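Long-range contact in hypothetical protein Ta0852 (Thermoplasma acidophilum, PDB 1YB2), which is a putative S-adenosylmethionine-dependent methyltransferase, probably acting on adenines of tRNA like other members of the TRM61 family: residues G204-F209 with I262-K267. Sequence-based numbering, arbitrary orientation.
Sequences GSVATF and ITFAIK
I262 meets T208 side by side, CG2 to CG2 at 3.6 Å, where strand 258-267 runs antiparallel to strand 205-211. The two strands illustrate a hallmark of the Rossmann-like class I methyltransferase sheet: one antiparallel strand, here 258-267, is inserted between 205-211 and 229-242 (order 3-2-1-4-5-7-6). At T263 the backbone closes a hydrogen-bonded pair with F209: F209 N gives its hydrogen to T263 O at 2.8 Å, and T263 N returns one to F209 O. The T263 hydroxyl turns to T234 of strand 229-242, while the F209 ring, with T263 O and A265 CB at its edge, lies on the same side of the sheet as the T263 and A265 side chains, facing helix 214-223. That phenyl lies about 8 Å, between side chains, from D186, a predicted S-adenosylmethionine ligand.

F264 projects from the other face, in a non-hydrogen-bonded pair with T208. With CG anti to its carbonyl carbon (chi1 -59°), the ring swings across to the neighbouring strand, bringing CD2 to 3.3 Å from T208 OG1; its CE2 packs on T208 CG2, and V206 CG1 sits at the ring edge. A265 and A207 form the next hydrogen-bonded pair, their methyl groups on the F209 side of the sheet. A265 O also takes a CA-H contact from V206, CA to O 3.2 Å. I266 extends its CG1 branch anti to the backbone N (chi1 -174°), which lays CD1 against G204 O at 3.5 Å.

At K267 the ladder ends where the opposing strand turns a corner at G204. K267 NZ hydrogen-bonds A198 O, while its backbone bonds across: K267 N donates to S205 O, and G204 N, tilted 22° from the carbonyl plane, bonds K267 O at 2.8 Å.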
# COMPACT_ATOMS: atom_id res chain seq x y z
N GLY A 204 -13.75 6.67 -14.75
CA GLY A 204 -12.39 6.15 -14.85
C GLY A 204 -11.71 5.98 -13.50
O GLY A 204 -10.60 5.45 -13.43
N SER A 205 -12.39 6.42 -12.43
CA SER A 205 -11.90 6.28 -11.06
C SER A 205 -12.25 4.88 -10.50
O SER A 205 -13.11 4.17 -11.02
CB SER A 205 -12.43 7.41 -10.17
OG SER A 205 -13.79 7.20 -9.80
N VAL A 206 -11.55 4.49 -9.44
CA VAL A 206 -11.65 3.13 -8.88
C VAL A 206 -12.28 3.13 -7.50
O VAL A 206 -11.97 3.99 -6.66
CB VAL A 206 -10.25 2.47 -8.82
CG1 VAL A 206 -10.30 1.13 -8.07
CG2 VAL A 206 -9.72 2.25 -10.25
N ALA A 207 -13.13 2.15 -7.25
CA ALA A 207 -13.72 1.91 -5.94
C ALA A 207 -13.16 0.61 -5.41
O ALA A 207 -13.04 -0.39 -6.15
CB ALA A 207 -15.25 1.83 -6.02
N THR A 208 -12.82 0.62 -4.13
CA THR A 208 -12.29 -0.57 -3.46
C THR A 208 -13.29 -0.97 -2.38
O THR A 208 -13.63 -0.13 -1.54
CB THR A 208 -10.90 -0.30 -2.82
OG1 THR A 208 -9.98 0.08 -3.85
CG2 THR A 208 -10.37 -1.53 -2.14
N PHE A 209 -13.74 -2.23 -2.41
CA PHE A 209 -14.72 -2.72 -1.44
C PHE A 209 -14.08 -3.80 -0.59
O PHE A 209 -13.54 -4.74 -1.15
CB PHE A 209 -15.94 -3.35 -2.14
CG PHE A 209 -16.71 -2.39 -3.00
CD1 PHE A 209 -16.37 -2.20 -4.34
CD2 PHE A 209 -17.80 -1.70 -2.47
CE1 PHE A 209 -17.10 -1.31 -5.14
CE2 PHE A 209 -18.53 -0.81 -3.26
CZ PHE A 209 -18.17 -0.61 -4.60
N ILE A 262 -11.28 -8.43 -1.19
CA ILE A 262 -11.14 -7.07 -1.69
C ILE A 262 -11.54 -7.01 -3.16
O ILE A 262 -10.94 -7.69 -3.99
CB ILE A 262 -9.71 -6.54 -1.51
CG1 ILE A 262 -9.27 -6.69 -0.03
CG2 ILE A 262 -9.62 -5.07 -1.99
CD1 ILE A 262 -7.73 -6.58 0.16
N THR A 263 -12.57 -6.23 -3.45
CA THR A 263 -13.09 -6.07 -4.82
C THR A 263 -12.71 -4.68 -5.36
O THR A 263 -12.90 -3.66 -4.68
CB THR A 263 -14.63 -6.23 -4.85
OG1 THR A 263 -14.96 -7.58 -4.52
CG2 THR A 263 -15.24 -5.87 -6.24
N PHE A 264 -12.14 -4.64 -6.56
CA PHE A 264 -11.86 -3.39 -7.26
C PHE A 264 -12.78 -3.24 -8.46
O PHE A 264 -12.99 -4.20 -9.21
CB PHE A 264 -10.41 -3.36 -7.76
CG PHE A 264 -9.39 -3.49 -6.68
CD1 PHE A 264 -8.80 -4.72 -6.40
CD2 PHE A 264 -9.02 -2.37 -5.92
CE1 PHE A 264 -7.84 -4.85 -5.38
CE2 PHE A 264 -8.06 -2.49 -4.89
CZ PHE A 264 -7.47 -3.72 -4.63
N ALA A 265 -13.30 -2.04 -8.66
CA ALA A 265 -14.20 -1.74 -9.78
C ALA A 265 -13.88 -0.35 -10.33
O ALA A 265 -13.47 0.55 -9.57
CB ALA A 265 -15.66 -1.83 -9.32
N ILE A 266 -14.04 -0.18 -11.64
CA ILE A 266 -13.87 1.14 -12.28
C ILE A 266 -15.21 1.76 -12.71
O ILE A 266 -16.04 1.08 -13.29
CB ILE A 266 -12.85 1.05 -13.48
CG1 ILE A 266 -12.53 2.42 -14.08
CG2 ILE A 266 -13.29 0.00 -14.55
CD1 ILE A 266 -11.29 2.40 -14.99
N LYS A 267 -15.41 3.04 -12.39
CA LYS A 267 -16.58 3.80 -12.85
C LYS A 267 -16.55 4.05 -14.37
O LYS A 267 -15.58 4.62 -14.90
CB LYS A 267 -16.67 5.15 -12.11
CG LYS A 267 -17.81 6.09 -12.58
CD LYS A 267 -19.18 5.59 -12.12
CE LYS A 267 -20.33 6.39 -12.79
NZ LYS A 267 -20.30 7.84 -12.35